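PDB 2ORY: lipase from Photobacterium sp. M37, which hydrolyses the ester bonds of triacylglycerols as a cold-adapted alpha/beta-hydrolase of the class 3 lipase family. Local coordinates for residues K42-F47 against D324-T329; S16-T21 against T329-D334; G212-A217 against K282-K287; A207-G212 against Y240-N245; P291-N296 against P317-M322. All coordinates share one frame; numbering follows the deposited sequence.

Interaction 1: K42-F47 against D324-T329; sequences KTWKPF and DDIPLT
W44 meets P327 in the one aromatic interaction between K42-F47 and D324-T329. The proline ring lies over a face of the indole: P327 CD stands 3.7 Å from the centroid of the W44 six-membered ring, 19° off the ring normal, which is the geometry of a CH-pi contact, and P327 CG comes within 3.4 Å of W44 CZ2. With CG anti to the carbonyl carbon (chi1 -76°), the indole is carried across to the proline although the CA-CB bond of W44 does not aim at it. Apolar contact continues at the far corner of the indole, where W44 CH2 is 4.3 Å from I326 CG2.

The polar component is looser. The extended chain of K45 crosses the D325 side chain at about a right angle, so that it is the methylene carbon K45 CD that lies 3.0 Å from D325 OD1. K45 NZ remains 4.2 Å from D325 OD1, too far for a salt bridge though the charges are opposite. D325 OD1 is instead hydrogen-bonded to the hydroxyl of Y3. Beside this pair P46 CD rests 4.0 Å from the backbone oxygen D325 O.

Because P327 is the N-cap of helix 328-332, the indole packs against the start of that helix. The contact therefore rests on one aromatic face and nearby apolar carbons, with attraction between K45 and the acidic pair D324 and D325 probably adding a modest long-range term.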
# COMPACT_ATOMS: atom_id res chain seq x y z
N LYS A 42 -2.26 -1.47 21.87
CA LYS A 42 -2.66 -1.27 23.25
C LYS A 42 -2.68 0.19 23.68
O LYS A 42 -3.31 0.54 24.66
CB LYS A 42 -1.70 -2.03 24.16
CG LYS A 42 -2.02 -1.93 25.63
CD LYS A 42 -0.89 -2.52 26.48
CE LYS A 42 0.39 -1.68 26.39
NZ LYS A 42 1.49 -2.19 27.27
N THR A 43 -2.01 1.05 22.92
CA THR A 43 -1.95 2.45 23.29
C THR A 43 -2.51 3.43 22.28
O THR A 43 -3.01 4.49 22.65
CB THR A 43 -0.50 2.84 23.61
OG1 THR A 43 0.30 2.70 22.43
CG2 THR A 43 0.06 1.94 24.72
N TRP A 44 -2.42 3.10 21.00
CA TRP A 44 -2.93 3.99 19.95
C TRP A 44 -4.44 4.17 20.14
O TRP A 44 -5.17 3.19 20.30
CB TRP A 44 -2.66 3.39 18.57
CG TRP A 44 -1.24 3.48 18.08
CD1 TRP A 44 -0.10 3.45 18.84
CD2 TRP A 44 -0.81 3.53 16.72
NE1 TRP A 44 1.01 3.47 18.03
CE2 TRP A 44 0.60 3.52 16.72
CE3 TRP A 44 -1.49 3.58 15.49
CZ2 TRP A 44 1.35 3.55 15.54
CZ3 TRP A 44 -0.74 3.61 14.31
CH2 TRP A 44 0.67 3.59 14.35
N LYS A 45 -4.90 5.42 20.11
CA LYS A 45 -6.32 5.71 20.28
C LYS A 45 -7.24 4.81 19.44
O LYS A 45 -8.07 4.06 19.97
CB LYS A 45 -6.62 7.18 19.96
CG LYS A 45 -6.02 8.20 20.92
CD LYS A 45 -6.52 9.59 20.56
CE LYS A 45 -5.76 10.70 21.29
NZ LYS A 45 -6.21 12.08 20.91
N PRO A 46 -7.10 4.86 18.10
CA PRO A 46 -7.94 4.03 17.23
C PRO A 46 -8.01 2.54 17.56
O PRO A 46 -8.95 1.85 17.16
CB PRO A 46 -7.37 4.32 15.84
CG PRO A 46 -5.96 4.67 16.11
CD PRO A 46 -6.06 5.55 17.32
N PHE A 47 -7.02 2.03 18.30
CA PHE A 47 -7.02 0.61 18.63
C PHE A 47 -7.56 0.32 20.04
O PHE A 47 -7.61 -0.83 20.46
CB PHE A 47 -5.61 0.02 18.52
CG PHE A 47 -4.96 0.19 17.16
CD1 PHE A 47 -5.69 0.01 15.99
CD2 PHE A 47 -3.61 0.50 17.06
CE1 PHE A 47 -5.09 0.15 14.72
CE2 PHE A 47 -2.99 0.63 15.81
CZ PHE A 47 -3.74 0.46 14.63
N ASP A 324 -3.13 13.56 15.68
CA ASP A 324 -2.95 13.27 17.09
C ASP A 324 -3.17 11.80 17.38
O ASP A 324 -3.00 11.36 18.52
CB ASP A 324 -3.91 14.11 17.92
CG ASP A 324 -3.65 15.59 17.77
OD1 ASP A 324 -4.60 16.38 17.98
OD2 ASP A 324 -2.50 15.97 17.46
N ASP A 325 -3.54 11.05 16.35
CA ASP A 325 -3.82 9.62 16.49
C ASP A 325 -2.74 8.65 16.02
O ASP A 325 -2.66 7.52 16.53
CB ASP A 325 -5.13 9.30 15.78
CG ASP A 325 -6.32 9.97 16.44
OD1 ASP A 325 -6.64 9.57 17.59
OD2 ASP A 325 -6.91 10.88 15.83
N ILE A 326 -1.91 9.09 15.07
CA ILE A 326 -0.83 8.27 14.52
C ILE A 326 0.54 8.90 14.79
O ILE A 326 0.90 9.91 14.19
CB ILE A 326 -1.04 8.09 13.01
CG1 ILE A 326 -2.34 7.33 12.79
CG2 ILE A 326 0.17 7.41 12.38
CD1 ILE A 326 -2.71 7.10 11.33
N PRO A 327 1.33 8.30 15.70
CA PRO A 327 2.67 8.73 16.13
C PRO A 327 3.75 8.63 15.08
O PRO A 327 4.61 7.75 15.15
CB PRO A 327 2.94 7.82 17.33
CG PRO A 327 2.31 6.54 16.90
CD PRO A 327 1.00 6.99 16.29
N LEU A 328 3.72 9.55 14.14
CA LEU A 328 4.67 9.56 13.04
C LEU A 328 6.12 9.50 13.47
O LEU A 328 6.86 8.61 13.03
CB LEU A 328 4.42 10.79 12.17
CG LEU A 328 3.07 10.82 11.46
CD1 LEU A 328 2.91 12.17 10.79
CD2 LEU A 328 2.97 9.68 10.43
N THR A 329 6.53 10.43 14.32
CA THR A 329 7.91 10.48 14.79
C THR A 329 8.34 9.17 15.45
O THR A 329 9.49 8.76 15.35
CB THR A 329 8.10 11.65 15.78
OG1 THR A 329 7.12 11.56 16.82
CG2 THR A 329 7.91 12.98 15.07

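Interaction 2: S16-T21 against T329-D334; sequences SYYGIT and TDIFED
D330 has CG anti to its own backbone nitrogen (chi1 -177°), which swings the carboxylate out to the hydroxyl of Y18. I331, with CG1 anti to the carbonyl carbon, sends its two branches to different tyrosines.

The polar bond runs from Y18 OH to D330 OD2 at 2.7 Å, and the oxygen is met nearly along its C-O axis. D330 OD2 lies at the edge of the phenol, in its plane, while the ring and carboxylate planes stand 75° apart. One face of the same ring receives I331 CG1, 4.2 Å from the centroid and close to the normal, a CH-pi contact. Y18 is thus held at its hydroxyl and over a face by consecutive residues of one helix. The other branch, I331 CG2, touches Y17 CB at 3.5 Å. Next to it the rings of Y17 and F332 meet obliquely, planes at 43° and centroids 5.3 Å apart, with Y17 CD1 3.5 Å from F332 CZ.

A type II beta turn from Y17 to I20, with G19 at positive phi, puts the two tyrosines on this surface. Y17 OH is hydrogen-bonded to H173 ND1, and its side chain touches S174, the presumed nucleophile of a GxSxG elbow. The turn follows helix 5-15; helix 30-43 packs on Y18 through K36 and A40, strand 84-90 meets Y17 at R90, and helix 328-332 supplies the opposing surface.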
# COMPACT_ATOMS: atom_id res chain seq x y z
N SER A 16 2.31 -0.54 10.10
CA SER A 16 3.12 -1.44 9.28
C SER A 16 4.54 -0.94 9.14
O SER A 16 5.47 -1.72 8.95
CB SER A 16 2.53 -1.54 7.88
OG SER A 16 1.17 -1.90 7.94
N TYR A 17 4.70 0.37 9.23
CA TYR A 17 6.00 1.00 9.06
C TYR A 17 6.98 0.94 10.24
O TYR A 17 8.12 1.41 10.12
CB TYR A 17 5.80 2.45 8.61
CG TYR A 17 5.37 2.56 7.16
CD1 TYR A 17 4.21 3.25 6.80
CD2 TYR A 17 6.11 1.95 6.14
CE1 TYR A 17 3.80 3.34 5.47
CE2 TYR A 17 5.71 2.03 4.81
CZ TYR A 17 4.56 2.72 4.48
OH TYR A 17 4.18 2.81 3.16
N TYR A 18 6.58 0.37 11.37
CA TYR A 18 7.50 0.29 12.49
C TYR A 18 8.75 -0.43 12.05
O TYR A 18 8.66 -1.45 11.37
CB TYR A 18 6.87 -0.43 13.67
CG TYR A 18 6.19 0.51 14.64
CD1 TYR A 18 4.84 0.35 14.96
CD2 TYR A 18 6.90 1.53 15.26
CE1 TYR A 18 4.22 1.18 15.87
CE2 TYR A 18 6.29 2.38 16.18
CZ TYR A 18 4.95 2.19 16.48
OH TYR A 18 4.33 3.01 17.40
N GLY A 19 9.91 0.10 12.41
CA GLY A 19 11.15 -0.53 12.03
C GLY A 19 11.54 -0.37 10.56
O GLY A 19 12.24 -1.22 10.00
N ILE A 20 11.09 0.71 9.94
CA ILE A 20 11.41 0.94 8.53
C ILE A 20 12.88 1.28 8.33
O ILE A 20 13.45 1.02 7.27
CB ILE A 20 10.50 2.06 7.93
CG1 ILE A 20 9.59 1.47 6.86
CG2 ILE A 20 11.34 3.17 7.32
CD1 ILE A 20 10.32 0.76 5.78
N THR A 21 13.51 1.84 9.35
CA THR A 21 14.92 2.21 9.27
C THR A 21 15.78 1.43 10.28
O THR A 21 16.81 1.91 10.75
CB THR A 21 15.10 3.72 9.53
OG1 THR A 21 14.34 4.09 10.68
CG2 THR A 21 14.62 4.53 8.32
N THR A 329 6.53 10.43 14.32
CA THR A 329 7.91 10.48 14.79
C THR A 329 8.34 9.17 15.45
O THR A 329 9.49 8.76 15.35
CB THR A 329 8.10 11.65 15.78
OG1 THR A 329 7.12 11.56 16.82
CG2 THR A 329 7.91 12.98 15.07
N ASP A 330 7.40 8.49 16.10
CA ASP A 330 7.74 7.24 16.74
C ASP A 330 7.89 6.12 15.72
O ASP A 330 8.66 5.18 15.90
CB ASP A 330 6.68 6.85 17.75
CG ASP A 330 7.02 5.59 18.49
OD1 ASP A 330 8.09 5.57 19.14
OD2 ASP A 330 6.24 4.62 18.43
N ILE A 331 7.13 6.21 14.63
CA ILE A 331 7.20 5.19 13.60
C ILE A 331 8.37 5.39 12.64
O ILE A 331 9.13 4.47 12.39
CB ILE A 331 5.91 5.16 12.76
CG1 ILE A 331 4.70 4.98 13.67
CG2 ILE A 331 5.97 4.02 11.76
CD1 ILE A 331 3.37 5.17 12.95
N PHE A 332 8.51 6.60 12.12
CA PHE A 332 9.57 6.87 11.16
C PHE A 332 10.86 7.39 11.76
O PHE A 332 11.91 7.37 11.13
CB PHE A 332 9.08 7.86 10.09
CG PHE A 332 7.92 7.33 9.28
CD1 PHE A 332 6.61 7.47 9.74
CD2 PHE A 332 8.13 6.65 8.07
CE1 PHE A 332 5.53 6.94 9.03
CE2 PHE A 332 7.04 6.11 7.35
CZ PHE A 332 5.75 6.25 7.83
N GLU A 333 10.80 7.82 13.00
CA GLU A 333 12.00 8.34 13.64
C GLU A 333 12.63 9.39 12.74
O GLU A 333 11.97 10.34 12.30
CB GLU A 333 13.01 7.22 13.90
CG GLU A 333 12.46 6.10 14.78
CD GLU A 333 13.45 4.96 14.94
OE1 GLU A 333 13.67 4.20 13.97
OE2 GLU A 333 14.03 4.83 16.04
N ASP A 334 13.92 9.20 12.47
CA ASP A 334 14.64 10.15 11.67
C ASP A 334 14.34 10.07 10.22
O ASP A 334 14.90 10.85 9.43
CB ASP A 334 16.14 10.05 11.91
CG ASP A 334 16.56 10.53 13.32
OD1 ASP A 334 15.91 10.10 14.33
OD2 ASP A 334 17.52 11.33 13.42

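Interaction 3: G212-A217 against K282-K287; sequences GNADFA and KYKQIK
A214 N donates to K282 O at 2.8 Å, the shorter of two direct backbone bonds between G212-A217 and K282-K287. The donor lies nearly in line with the carbonyl (C=O...N 167°), although the bond bends at the hydrogen. Its companion, K284 N to G212 O, is longer at 3.2 Å but straighter, with an N-H...O angle of 168°, and the donor sits in the carbonyl plane. Together they bridge N213 and Y283, a single beta bridge with CA atoms 4.2 Å apart. A water extends the link, accepting from G212 N and donating to K284 O at 2.7 Å.

N213 is the N-cap of helix 214-224. Its CG occupies the position between backbone N and carbonyl carbon (chi1 65°), which turns OD1 back to accept from F216 N at 2.8 Å. The start of the helix is therefore capped by the same residue that pairs with the loop, and N213 ND2 is bonded in turn to I122 O.

Side chains fill the flanks. K284 lays its CB 3.9 Å from A214 CA and then bends at chi3, bringing CE near A214 CB; its ammonium forms a salt bridge with D218, one turn further along the helix. A217 CB faces the loop backbone, 3.6 Å from K284 O, and borders I286 CG2. On the other flank the Y283 ring approaches G212 O obliquely, while its hydroxyl bonds to V107 O.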
# COMPACT_ATOMS: atom_id res chain seq x y z
N GLY A 212 -1.38 -1.96 -12.65
CA GLY A 212 -1.44 -2.52 -13.99
C GLY A 212 -2.12 -1.66 -15.05
O GLY A 212 -2.26 -0.45 -14.87
N ASN A 213 -2.56 -2.28 -16.15
CA ASN A 213 -3.18 -1.52 -17.25
C ASN A 213 -4.68 -1.28 -17.12
O ASN A 213 -5.31 -1.78 -16.18
CB ASN A 213 -2.87 -2.17 -18.61
CG ASN A 213 -3.49 -3.56 -18.76
OD1 ASN A 213 -4.38 -3.97 -18.01
ND2 ASN A 213 -3.02 -4.29 -19.76
N ALA A 214 -5.22 -0.51 -18.05
CA ALA A 214 -6.65 -0.17 -18.05
C ALA A 214 -7.55 -1.39 -17.93
O ALA A 214 -8.46 -1.41 -17.09
CB ALA A 214 -7.01 0.63 -19.31
N ASP A 215 -7.31 -2.40 -18.75
CA ASP A 215 -8.10 -3.63 -18.71
C ASP A 215 -8.02 -4.32 -17.35
O ASP A 215 -9.00 -4.91 -16.90
CB ASP A 215 -7.65 -4.61 -19.81
CG ASP A 215 -8.16 -4.22 -21.20
OD1 ASP A 215 -8.96 -3.26 -21.29
OD2 ASP A 215 -7.77 -4.87 -22.20
N PHE A 216 -6.86 -4.26 -16.69
CA PHE A 216 -6.69 -4.86 -15.36
C PHE A 216 -7.49 -4.04 -14.36
O PHE A 216 -8.25 -4.58 -13.55
CB PHE A 216 -5.21 -4.85 -14.91
CG PHE A 216 -5.01 -5.16 -13.44
CD1 PHE A 216 -4.93 -6.47 -13.00
CD2 PHE A 216 -4.93 -4.13 -12.50
CE1 PHE A 216 -4.76 -6.77 -11.64
CE2 PHE A 216 -4.76 -4.41 -11.15
CZ PHE A 216 -4.68 -5.73 -10.71
N ALA A 217 -7.30 -2.72 -14.42
CA ALA A 217 -8.00 -1.78 -13.56
C ALA A 217 -9.51 -1.85 -13.74
O ALA A 217 -10.26 -1.78 -12.77
CB ALA A 217 -7.50 -0.35 -13.84
N LYS A 282 -0.62 1.83 -21.30
CA LYS A 282 -1.99 2.08 -20.87
C LYS A 282 -2.21 1.85 -19.37
O LYS A 282 -3.23 1.30 -18.95
CB LYS A 282 -2.95 1.22 -21.69
CG LYS A 282 -2.90 1.50 -23.18
CD LYS A 282 -4.03 0.80 -23.92
CE LYS A 282 -3.99 -0.73 -23.77
NZ LYS A 282 -5.12 -1.39 -24.50
N TYR A 283 -1.23 2.29 -18.58
CA TYR A 283 -1.28 2.17 -17.13
C TYR A 283 -2.44 3.03 -16.64
O TYR A 283 -2.60 4.16 -17.08
CB TYR A 283 0.04 2.65 -16.50
CG TYR A 283 1.09 1.56 -16.35
CD1 TYR A 283 2.23 1.54 -17.15
CD2 TYR A 283 0.93 0.54 -15.41
CE1 TYR A 283 3.17 0.53 -17.03
CE2 TYR A 283 1.87 -0.49 -15.28
CZ TYR A 283 2.98 -0.48 -16.09
OH TYR A 283 3.91 -1.48 -15.95
N LYS A 284 -3.23 2.49 -15.72
CA LYS A 284 -4.39 3.24 -15.22
C LYS A 284 -4.75 2.89 -13.78
O LYS A 284 -4.64 1.74 -13.34
CB LYS A 284 -5.62 2.99 -16.09
CG LYS A 284 -6.79 3.89 -15.71
CD LYS A 284 -7.96 3.80 -16.66
CE LYS A 284 -8.90 2.67 -16.30
NZ LYS A 284 -10.21 2.76 -17.04
N GLN A 285 -5.20 3.90 -13.05
CA GLN A 285 -5.56 3.78 -11.65
C GLN A 285 -6.85 2.97 -11.53
O GLN A 285 -7.69 3.02 -12.42
CB GLN A 285 -5.78 5.20 -11.12
CG GLN A 285 -5.27 5.57 -9.73
CD GLN A 285 -4.15 4.71 -9.17
OE1 GLN A 285 -4.37 3.55 -8.84
NE2 GLN A 285 -2.96 5.29 -9.03
N ILE A 286 -6.97 2.22 -10.44
CA ILE A 286 -8.18 1.44 -10.13
C ILE A 286 -9.05 2.53 -9.51
O ILE A 286 -8.52 3.47 -8.92
CB ILE A 286 -7.92 0.34 -9.07
CG1 ILE A 286 -7.21 0.94 -7.85
CG2 ILE A 286 -7.12 -0.81 -9.67
CD1 ILE A 286 -6.94 -0.05 -6.72
N LYS A 287 -10.37 2.40 -9.63
CA LYS A 287 -11.28 3.43 -9.12
C LYS A 287 -10.68 4.79 -9.49
O LYS A 287 -10.47 5.66 -8.66
CB LYS A 287 -11.45 3.32 -7.60
CG LYS A 287 -11.81 1.91 -7.10
CD LYS A 287 -13.11 1.35 -7.68
CE LYS A 287 -14.32 2.21 -7.34
NZ LYS A 287 -14.63 2.21 -5.89
O HOH W 1 -3.83 -0.43 -11.87

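Interaction 4: A207-G212 against Y240-N245; sequences AGPTAG and YAWNTN
T210 fastens A207-G212 to Y240-N245 with both its backbone and its side chain. Its chi1 of 54° places OG1 between the backbone nitrogen and the carbonyl carbon, and from there the hydroxyl oxygen accepts from W242 N at 2.6 Å, with an N-H...O angle of 164°. T210 N donates to A241 O at 2.8 Å; this donor lies in the carbonyl plane, on a lone pair. The two bonds use the A241 oxygen and the W242 nitrogen of a single cis peptide, whose geometry presents both groups to the same threonine.

W242 keeps CG anti to its carbonyl carbon (chi1 -79°), which brings the six-membered end of the indole back along the loop. T210 OG1 is in the plane of that ring at its edge, 3.7 Å from W242 CE3. P209 lies side by side with the indole and points the same way, its CB 3.7 Å from W242 CZ3. The A241 methyl sits over one indole face, and M274 of helix 265-278 also packs against W242.

Both the C=O and the N-H of the buried cis peptide are thus satisfied by one residue, a pairing that would be expected to fix the orientation of that peptide and the loop after strand 199-206 relative to each other.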
# COMPACT_ATOMS: atom_id res chain seq x y z
N ALA A 207 -2.51 5.99 -1.12
CA ALA A 207 -1.36 6.51 -1.85
C ALA A 207 -0.62 5.55 -2.78
O ALA A 207 0.61 5.62 -2.90
CB ALA A 207 -0.38 7.06 -0.82
N GLY A 208 -1.35 4.69 -3.45
CA GLY A 208 -0.69 3.73 -4.31
C GLY A 208 -0.57 4.09 -5.77
O GLY A 208 -1.44 4.78 -6.33
N PRO A 209 0.54 3.68 -6.40
CA PRO A 209 0.72 3.97 -7.83
C PRO A 209 -0.08 2.89 -8.57
O PRO A 209 -0.62 1.99 -7.94
CB PRO A 209 2.22 3.80 -8.02
CG PRO A 209 2.56 2.67 -7.06
CD PRO A 209 1.73 3.03 -5.82
N THR A 210 -0.15 2.99 -9.90
CA THR A 210 -0.89 2.03 -10.72
C THR A 210 -0.21 0.67 -10.77
O THR A 210 0.95 0.57 -11.17
CB THR A 210 -1.02 2.51 -12.19
OG1 THR A 210 0.28 2.81 -12.72
CG2 THR A 210 -1.91 3.77 -12.30
N ALA A 211 -0.93 -0.37 -10.38
CA ALA A 211 -0.37 -1.71 -10.42
C ALA A 211 -0.36 -2.27 -11.84
O ALA A 211 0.57 -2.98 -12.20
CB ALA A 211 -1.16 -2.65 -9.53
N GLY A 212 -1.38 -1.96 -12.65
CA GLY A 212 -1.44 -2.52 -13.99
C GLY A 212 -2.12 -1.66 -15.05
O GLY A 212 -2.26 -0.45 -14.87
N TYR A 240 0.33 9.34 -9.03
CA TYR A 240 0.40 9.86 -10.40
C TYR A 240 1.18 9.01 -11.40
O TYR A 240 1.29 9.37 -12.57
CB TYR A 240 0.98 11.28 -10.43
CG TYR A 240 0.03 12.38 -9.99
CD1 TYR A 240 -0.30 12.54 -8.64
CD2 TYR A 240 -0.51 13.28 -10.91
CE1 TYR A 240 -1.14 13.56 -8.22
CE2 TYR A 240 -1.37 14.32 -10.50
CZ TYR A 240 -1.67 14.45 -9.15
OH TYR A 240 -2.50 15.46 -8.70
N ALA A 241 1.75 7.91 -10.92
CA ALA A 241 2.49 6.98 -11.78
C ALA A 241 1.63 5.72 -11.86
O ALA A 241 0.99 5.35 -10.86
CB ALA A 241 3.84 6.66 -11.16
N TRP A 242 1.60 5.04 -13.00
CA TRP A 242 2.35 5.41 -14.20
C TRP A 242 1.44 5.76 -15.39
O TRP A 242 1.83 5.60 -16.54
CB TRP A 242 3.27 4.25 -14.59
CG TRP A 242 4.52 4.16 -13.78
CD1 TRP A 242 5.75 4.68 -14.10
CD2 TRP A 242 4.69 3.48 -12.54
NE1 TRP A 242 6.66 4.36 -13.13
CE2 TRP A 242 6.04 3.62 -12.16
CE3 TRP A 242 3.83 2.75 -11.71
CZ2 TRP A 242 6.55 3.07 -10.98
CZ3 TRP A 242 4.34 2.20 -10.53
CH2 TRP A 242 5.69 2.36 -10.18
N ASN A 243 0.21 6.19 -15.13
CA ASN A 243 -0.66 6.56 -16.24
C ASN A 243 0.06 7.72 -16.95
O ASN A 243 0.53 8.65 -16.30
CB ASN A 243 -2.02 6.98 -15.70
CG ASN A 243 -2.87 7.71 -16.73
OD1 ASN A 243 -2.70 8.90 -16.97
ND2 ASN A 243 -3.79 6.99 -17.35
N THR A 244 0.18 7.66 -18.28
CA THR A 244 0.90 8.70 -19.00
C THR A 244 0.40 10.13 -18.75
O THR A 244 1.19 11.03 -18.49
CB THR A 244 0.95 8.44 -20.54
OG1 THR A 244 -0.32 8.73 -21.12
CG2 THR A 244 1.31 6.98 -20.83
N ASN A 245 -0.91 10.34 -18.82
CA ASN A 245 -1.46 11.68 -18.58
C ASN A 245 -1.10 12.20 -17.20
O ASN A 245 -0.73 13.37 -17.05
CB ASN A 245 -2.98 11.65 -18.73
CG ASN A 245 -3.40 11.47 -20.16
OD1 ASN A 245 -3.09 12.30 -21.02
ND2 ASN A 245 -4.11 10.38 -20.43

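Interaction 5: P291-N296 against P317-M322; sequences PPLEGN and PELMGM
L293 and L319 point their CB atoms at each other's segment, and the interface between P291-N296 and P317-M322 is built around this pair. Each leucine has CG anti to its carbonyl carbon and a further extended torsion, but they do not meet symmetrically. L319 points toward the loop, its CD1 branch lying 3.8 Å from L293 CB and an equal 3.8 Å from G295 CA. Its CD2 branch turns to the backbone of the neighbouring residue, 3.7 Å from E294 O. L293 answers with its CD1 methyl, which comes within 4.1 Å of L319 CB.

The same L293 methyl is shared with M320. These two side chains cross at about a right angle: L293 CD1 is 3.8 Å from M320 CE and 4.0 Å from M320 CG. A bend at chi3 of M320 (-108°) folds the terminal methyl back, so both ends of the thioether chain border one leucine branch. The contacts are van der Waals, mostly carbon on carbon, with E294 O a polar neighbour of the L319 CD2 methyl.

L319 belongs to the last turn of helix 304-319, which finishes in a Schellman motif: M322 N bonds to P317 O at 2.6 Å, a weak bond joins G321 N to E318 O, and G321 has positive phi. M320 leans on L10 of helix 5-15 and on I231, while L293 forms backbone bonds with A232 and S234, placing the contact between helix 5-15 and the loop following helix 214-224.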
# COMPACT_ATOMS: atom_id res chain seq x y z
N PRO A 291 -12.70 10.74 -6.14
CA PRO A 291 -12.16 12.07 -5.84
C PRO A 291 -11.13 11.96 -4.72
O PRO A 291 -11.35 11.29 -3.71
CB PRO A 291 -13.40 12.85 -5.42
CG PRO A 291 -14.21 11.80 -4.72
CD PRO A 291 -14.11 10.64 -5.70
N PRO A 292 -9.98 12.63 -4.88
CA PRO A 292 -8.90 12.62 -3.89
C PRO A 292 -9.18 13.58 -2.76
O PRO A 292 -10.13 14.37 -2.82
CB PRO A 292 -7.71 13.10 -4.69
CG PRO A 292 -8.34 14.19 -5.50
CD PRO A 292 -9.61 13.50 -6.02
N LEU A 293 -8.35 13.51 -1.73
CA LEU A 293 -8.44 14.41 -0.60
C LEU A 293 -7.66 15.60 -1.14
O LEU A 293 -6.53 15.43 -1.59
CB LEU A 293 -7.69 13.82 0.60
CG LEU A 293 -7.95 12.36 0.96
CD1 LEU A 293 -6.97 11.91 2.03
CD2 LEU A 293 -9.38 12.19 1.43
N GLU A 294 -8.27 16.78 -1.14
CA GLU A 294 -7.60 17.98 -1.65
C GLU A 294 -6.50 18.35 -0.66
O GLU A 294 -6.78 18.74 0.46
CB GLU A 294 -8.57 19.17 -1.78
CG GLU A 294 -9.85 18.89 -2.57
CD GLU A 294 -10.63 20.16 -2.96
OE1 GLU A 294 -11.84 20.05 -3.29
OE2 GLU A 294 -10.03 21.27 -2.96
N GLY A 295 -5.25 18.22 -1.11
CA GLY A 295 -4.12 18.54 -0.25
C GLY A 295 -3.71 20.00 -0.30
O GLY A 295 -4.15 20.74 -1.16
N ASN A 296 -2.84 20.39 0.62
CA ASN A 296 -2.37 21.77 0.70
C ASN A 296 -0.86 21.85 0.75
O ASN A 296 -0.23 21.27 1.64
CB ASN A 296 -2.94 22.43 1.95
CG ASN A 296 -4.43 22.46 1.93
OD1 ASN A 296 -5.03 23.16 1.11
ND2 ASN A 296 -5.05 21.67 2.80
N PRO A 317 -2.44 11.24 7.25
CA PRO A 317 -2.94 11.39 8.62
C PRO A 317 -3.38 12.83 8.89
O PRO A 317 -4.22 13.08 9.75
CB PRO A 317 -1.75 10.98 9.48
CG PRO A 317 -0.57 11.24 8.60
CD PRO A 317 -1.03 10.81 7.24
N GLU A 318 -2.83 13.77 8.14
CA GLU A 318 -3.18 15.16 8.33
C GLU A 318 -4.54 15.51 7.72
O GLU A 318 -5.39 16.10 8.38
CB GLU A 318 -2.09 16.06 7.76
CG GLU A 318 -2.43 17.52 7.75
CD GLU A 318 -1.21 18.41 7.81
OE1 GLU A 318 -0.74 18.68 8.94
OE2 GLU A 318 -0.70 18.82 6.74
N LEU A 319 -4.74 15.13 6.47
CA LEU A 319 -6.00 15.41 5.78
C LEU A 319 -7.16 14.57 6.30
O LEU A 319 -8.32 14.81 5.97
CB LEU A 319 -5.82 15.17 4.28
CG LEU A 319 -4.78 16.04 3.56
CD1 LEU A 319 -4.63 15.58 2.13
CD2 LEU A 319 -5.21 17.52 3.61
N MET A 320 -6.85 13.57 7.12
CA MET A 320 -7.87 12.67 7.64
C MET A 320 -8.06 12.84 9.14
O MET A 320 -8.62 11.96 9.80
CB MET A 320 -7.52 11.21 7.31
CG MET A 320 -7.73 10.82 5.85
SD MET A 320 -7.41 9.05 5.46
CE MET A 320 -5.92 9.23 4.57
N GLY A 321 -7.59 13.96 9.67
CA GLY A 321 -7.71 14.24 11.09
C GLY A 321 -7.13 13.18 12.01
O GLY A 321 -7.72 12.86 13.04
N MET A 322 -5.97 12.66 11.66
CA MET A 322 -5.37 11.61 12.47
C MET A 322 -4.01 11.99 13.05
O MET A 322 -3.32 11.15 13.66
CB MET A 322 -5.24 10.34 11.61
CG MET A 322 -6.56 9.67 11.26
SD MET A 322 -7.24 8.79 12.66
CE MET A 322 -6.44 7.22 12.49

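In the fold
The five contacts fall mainly into two groups. Interactions 1 and 2 share T329 and helix 328-332, their centres 13 Å apart; W44 CH2 packs 3.4 Å from I331 CD1. Interaction 5 touches interaction 1 through P317, whose CG is 4.2 Å from L328 CD1, and its nearest atoms stay about 7 Å from interaction 2. Across the chain's centre, interactions 3 and 4 share G212, with centres 8 Å apart, and Y283 O lies 3.1 Å from N243 ND2, a probable hydrogen bond. Interactions 1 and 3 are centred about 34 Å apart. Between the groups lies a likely S174-H312-D236 triad: Y17 of interaction 2 touches it, A207 contacts H312 and D236, and L319 lies near it.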